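GCN5-related N-acetyltransferase (Streptococcus suis, PDB 3G3S) probably transfers an acetyl group from acetyl-coenzyme A to an amine-bearing acceptor. Local coordinates at residues 78-81 with 82-86; 149-152 with 153-157. One frame throughout, in Å; residues are numbered along the deposited sequence.

Interaction 1: 78-81 with 82-86; sequences QNQA and WSDLI. With EDO (1,2-ethanediol), chain H; EDO (1,2-ethanediol), chain G.
An asparagine N-cap starts helix 80-90: Asn-79 OD1 accepts the backbone N-H of Trp-82 at 3.1 Å and takes a weak second bond from the N-H of Ala-81. Placing CG between the backbone N and the carbonyl carbon (chi1 57°) turns the amide back over the first turn, where OD1 also lies 3.5 Å from Trp-82 CD1. The amide and indole planes are inclined by 32°, with the amide meeting the indole at CD1. As the first turn winds on, Ser-83 N, Asp-84 N and Leu-85 N bond to the carbonyls of Asn-79, Gln-80 and Ala-81. The cap joins strand 73-77 to the helix, and the indole continues inward against Pro-60, Leu-64 and Leu-65. On the outer side, an i to i+4 bond runs from Gln-80 NE2 to Asp-84 OD1 (2.7 Å); the bend at chi2 (61°) brings the amide across the carboxylate, whose oxygen is met from above its plane. Gln-80 OE1 and Ser-83 OG both bond to Gln-244 on strand 239-248. Before the cap, Gln-78 O accepts a bond from O2 of the 1,2-ethanediol of chain G, probably a crystallisation additive.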
loop_
_atom_site.group_PDB
_atom_site.type_symbol
_atom_site.label_atom_id
_atom_site.label_comp_id
_atom_site.label_asym_id
_atom_site.label_seq_id
_atom_site.Cartn_x
_atom_site.Cartn_y
_atom_site.Cartn_z
ATOM N N GLN A 78 15.341 3.113 -17.205
ATOM C CA GLN A 78 14.758 1.795 -17.279
ATOM C C GLN A 78 15.393 1.021 -18.405
ATOM O O GLN A 78 15.556 -0.201 -18.327
ATOM C CB GLN A 78 13.281 1.907 -17.584
ATOM C CG GLN A 78 12.565 0.559 -17.741
ATOM C CD GLN A 78 11.080 0.718 -17.998
ATOM O OE1 GLN A 78 10.637 1.546 -18.840
ATOM N NE2 GLN A 78 10.289 -0.074 -17.294
ATOM N N ASN A 79 15.729 1.736 -19.468
ATOM C CA ASN A 79 16.231 1.111 -20.687
ATOM C C ASN A 79 17.252 1.971 -21.436
ATOM O O ASN A 79 17.498 3.116 -21.100
ATOM C CB ASN A 79 15.039 0.729 -21.580
ATOM C CG ASN A 79 14.158 1.913 -21.905
ATOM O OD1 ASN A 79 14.636 2.857 -22.465
ATOM N ND2 ASN A 79 12.886 1.873 -21.530
ATOM N N GLN A 80 17.851 1.377 -22.455
ATOM C CA GLN A 80 18.910 2.013 -23.207
ATOM C C GLN A 80 18.406 3.222 -23.995
ATOM O O GLN A 80 19.196 4.113 -24.293
ATOM C CB GLN A 80 19.562 0.999 -24.134
ATOM C CG GLN A 80 20.745 1.559 -24.888
ATOM C CD GLN A 80 21.853 2.017 -23.996
ATOM O OE1 GLN A 80 22.341 1.253 -23.172
ATOM N NE2 GLN A 80 22.316 3.258 -24.194
ATOM N N ALA A 81 17.113 3.247 -24.308
ATOM C CA ALA A 81 16.518 4.379 -25.052
ATOM C C ALA A 81 16.573 5.644 -24.173
ATOM O O ALA A 81 16.851 6.766 -24.646
ATOM C CB ALA A 81 15.102 4.065 -25.478
ATOM N N TRP A 82 16.299 5.467 -22.890
ATOM C CA TRP A 82 16.465 6.550 -21.943
ATOM C C TRP A 82 17.936 6.977 -21.820
ATOM O O TRP A 82 18.234 8.156 -21.860
ATOM C CB TRP A 82 15.937 6.158 -20.581
ATOM C CG TRP A 82 14.489 6.369 -20.340
ATOM C CD1 TRP A 82 13.515 5.431 -20.330
ATOM C CD2 TRP A 82 13.852 7.608 -20.062
ATOM N NE1 TRP A 82 12.331 5.977 -20.009
ATOM C CE2 TRP A 82 12.486 7.332 -19.878
ATOM C CE3 TRP A 82 14.300 8.935 -19.967
ATOM C CZ2 TRP A 82 11.553 8.328 -19.552
ATOM C CZ3 TRP A 82 13.383 9.927 -19.665
ATOM C CH2 TRP A 82 12.020 9.618 -19.456
ATOM N N SER A 83 18.865 6.027 -21.715
ATOM C CA SER A 83 20.281 6.371 -21.620
ATOM C C SER A 83 20.758 7.202 -22.804
ATOM O O SER A 83 21.536 8.133 -22.641
ATOM C CB SER A 83 21.120 5.112 -21.519
ATOM O OG SER A 83 20.768 4.410 -20.349
ATOM N N ASP A 84 20.303 6.819 -23.991
ATOM C CA ASP A 84 20.679 7.481 -25.211
ATOM C C ASP A 84 20.163 8.899 -25.195
ATOM O O ASP A 84 20.841 9.805 -25.671
ATOM C CB ASP A 84 20.123 6.754 -26.442
ATOM C CG ASP A 84 20.778 5.406 -26.691
ATOM O OD1 ASP A 84 21.818 5.095 -26.101
ATOM O OD2 ASP A 84 20.248 4.670 -27.522
ATOM N N LEU A 85 18.968 9.108 -24.647
ATOM C CA LEU A 85 18.428 10.469 -24.581
ATOM C C LEU A 85 19.211 11.312 -23.588
ATOM O O LEU A 85 19.527 12.458 -23.852
ATOM C CB LEU A 85 16.949 10.455 -24.210
ATOM C CG LEU A 85 16.292 11.840 -24.143
ATOM C CD1 LEU A 85 16.383 12.483 -25.527
ATOM C CD2 LEU A 85 14.825 11.769 -23.592
ATOM N N ILE A 86 19.492 10.747 -22.425
ATOM C CA ILE A 86 20.255 11.449 -21.395
ATOM C C ILE A 86 21.599 11.912 -21.978
ATOM O O ILE A 86 21.992 13.059 -21.834
ATOM C CB ILE A 86 20.503 10.517 -20.134
ATOM C CG1 ILE A 86 19.182 10.220 -19.396
ATOM C CG2 ILE A 86 21.447 11.162 -19.160
ATOM C CD1 ILE A 86 19.225 9.029 -18.373
HETATM C C1 EDO H . 19.590 1.063 -18.896
HETATM O O1 EDO H . 18.759 0.004 -18.441
HETATM C C2 EDO H . 20.339 0.568 -20.119
HETATM O O2 EDO H . 21.230 -0.457 -19.675
HETATM C C1 EDO G . 14.496 -3.211 -15.968
HETATM O O1 EDO G . 13.072 -3.097 -15.821
HETATM C C2 EDO G . 15.205 -2.097 -15.230
HETATM O O2 EDO G . 16.479 -1.895 -15.800
#

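Interaction 2: 149-152 with 153-157; sequences NYID and VEQFL
Tyr-150 presents one face of its ring to the edge of Phe-156, a T-shaped pair in which the planes stand at 88° and the centroids lie 5.3 Å apart. The touch is off-centre: Phe-156 CD1 comes over the rim of the tyrosine ring, 3.7 Å from Tyr-150 CD1. Phe-156 reaches this place because its CG is anti to the backbone N (chi1 176°), which brings the ring's edge up to the face of Tyr-150; the ring also touches Ser-176 and Ser-177 of strand 170-181. The phenol hydroxyl of Tyr-150 is tied to the same strand, bonded to Ser-180 OG and weakly to Ser-177 OG. Gln-155 reaches back to the chain that leads into the helix: extended beyond CG, it delivers OE1 to the backbone N-H of Ile-151 at 2.6 Å, an almost straight bond, although the donor is tilted from the carbonyl plane. The same oxygen lies against Ile-151 CG1 at 3.3 Å. Asp-152 is the N-cap of helix 153-159. Its OD1 accepts the backbone N-H of Gln-155 at 2.8 Å, met nearly head-on along its C-O bond, while the carbonyl O of Asp-152 takes Phe-156 N at 3.0 Å as the first helical i to i+4 bond. A negative carboxylate at this end would be expected to interact favourably with the helix dipole. Gln-155 is thus held from both ends, by its own N-H to the cap and by its side chain to the preceding loop. Farther round the turn, Glu-154 directs its carboxylate away from the aspartate to a salt bridge with Arg-131, and Val-153 packs on Arg-131 and Tyr-134 of helix 131-139.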
loop_
_atom_site.group_PDB
_atom_site.type_symbol
_atom_site.label_atom_id
_atom_site.label_comp_id
_atom_site.label_asym_id
_atom_site.label_seq_id
_atom_site.Cartn_x
_atom_site.Cartn_y
_atom_site.Cartn_z
ATOM N N ASN A 149 16.119 12.193 4.087
ATOM C CA ASN A 149 15.068 12.035 3.108
ATOM C C ASN A 149 13.691 12.088 3.728
ATOM O O ASN A 149 12.720 12.233 3.017
ATOM C CB ASN A 149 15.267 10.738 2.338
ATOM C CG ASN A 149 16.463 10.806 1.459
ATOM O OD1 ASN A 149 16.559 11.692 0.608
ATOM N ND2 ASN A 149 17.404 9.909 1.673
ATOM N N TYR A 150 13.616 11.987 5.048
ATOM C CA TYR A 150 12.351 12.041 5.741
ATOM C C TYR A 150 11.985 13.527 5.950
ATOM O O TYR A 150 12.857 14.370 6.047
ATOM C CB TYR A 150 12.413 11.198 7.027
ATOM C CG TYR A 150 12.520 9.728 6.658
ATOM C CD1 TYR A 150 13.728 9.198 6.226
ATOM C CD2 TYR A 150 11.402 8.890 6.662
ATOM C CE1 TYR A 150 13.853 7.855 5.839
ATOM C CE2 TYR A 150 11.520 7.532 6.272
ATOM C CZ TYR A 150 12.769 7.040 5.859
ATOM O OH TYR A 150 12.954 5.748 5.434
ATOM N N ILE A 151 10.686 13.836 5.978
ATOM C CA ILE A 151 10.222 15.228 6.094
ATOM C C ILE A 151 10.653 15.888 7.386
ATOM O O ILE A 151 10.918 17.065 7.400
ATOM C CB ILE A 151 8.675 15.363 5.974
ATOM C CG1 ILE A 151 8.161 14.808 4.625
ATOM C CG2 ILE A 151 8.279 16.810 6.175
ATOM C CD1 ILE A 151 8.974 15.211 3.353
ATOM N N ASP A 152 10.697 15.122 8.471
ATOM C CA ASP A 152 11.123 15.616 9.776
ATOM C C ASP A 152 11.412 14.428 10.672
ATOM O O ASP A 152 11.215 13.285 10.262
ATOM C CB ASP A 152 10.058 16.513 10.402
ATOM C CG ASP A 152 8.702 15.843 10.521
ATOM O OD1 ASP A 152 8.598 14.601 10.460
ATOM O OD2 ASP A 152 7.716 16.584 10.706
ATOM N N VAL A 153 11.866 14.703 11.889
ATOM C CA VAL A 153 12.195 13.665 12.875
ATOM C C VAL A 153 11.019 12.717 13.179
ATOM O O VAL A 153 11.189 11.508 13.390
ATOM C CB VAL A 153 12.743 14.320 14.173
ATOM C CG1 VAL A 153 11.694 15.210 14.813
ATOM C CG2 VAL A 153 13.250 13.265 15.154
ATOM N N GLU A 154 9.821 13.282 13.173
ATOM C CA GLU A 154 8.606 12.564 13.462
ATOM C C GLU A 154 8.372 11.499 12.394
ATOM O O GLU A 154 8.114 10.333 12.708
ATOM C CB GLU A 154 7.415 13.547 13.496
ATOM C CG GLU A 154 7.617 14.810 14.384
ATOM C CD GLU A 154 7.771 14.470 15.833
ATOM O OE1 GLU A 154 7.579 13.283 16.180
ATOM O OE2 GLU A 154 8.039 15.390 16.633
ATOM N N GLN A 155 8.461 11.896 11.130
ATOM C CA GLN A 155 8.336 10.939 10.045
ATOM C C GLN A 155 9.484 9.905 10.101
ATOM O O GLN A 155 9.251 8.696 9.958
ATOM C CB GLN A 155 8.320 11.655 8.708
ATOM C CG GLN A 155 7.752 10.787 7.602
ATOM C CD GLN A 155 7.894 11.387 6.226
ATOM O OE1 GLN A 155 8.980 11.824 5.823
ATOM N NE2 GLN A 155 6.824 11.324 5.461
ATOM N N PHE A 156 10.718 10.351 10.344
ATOM C CA PHE A 156 11.819 9.399 10.404
ATOM C C PHE A 156 11.576 8.376 11.493
ATOM O O PHE A 156 11.717 7.193 11.259
ATOM C CB PHE A 156 13.173 10.045 10.653
ATOM C CG PHE A 156 14.263 9.032 10.796
ATOM C CD1 PHE A 156 14.819 8.453 9.665
ATOM C CD2 PHE A 156 14.690 8.611 12.054
ATOM C CE1 PHE A 156 15.796 7.486 9.757
ATOM C CE2 PHE A 156 15.684 7.638 12.168
ATOM C CZ PHE A 156 16.215 7.056 11.008
ATOM N N LEU A 157 11.204 8.826 12.684
ATOM C CA LEU A 157 10.958 7.875 13.774
ATOM C C LEU A 157 9.744 6.977 13.497
ATOM O O LEU A 157 9.727 5.825 13.869
ATOM C CB LEU A 157 10.797 8.619 15.113
ATOM C CG LEU A 157 12.059 9.241 15.708
ATOM C CD1 LEU A 157 11.755 9.974 16.999
ATOM C CD2 LEU A 157 13.124 8.178 15.943
#

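How the interactions relate
Interactions 1 and 2 are two solutions to one problem, the start of a helix after irregular chain. Asn-79 and Asp-152 both carry a side-chain oxygen that caps the first turn, and each accepts from the backbone N-H of the third residue after it; the amide in 78-81 with 82-86 takes a further, weak bond from the second. Their centres are 33 Å apart, with nearest atoms about 19 Å apart, and they lie on opposite sides of the chain's centre, so neither touches the other. Both belong to the GNAT acetyltransferase portion of the chain. The bound sodium ion is about 14 Å from the Gln-155 side chain of interaction 2.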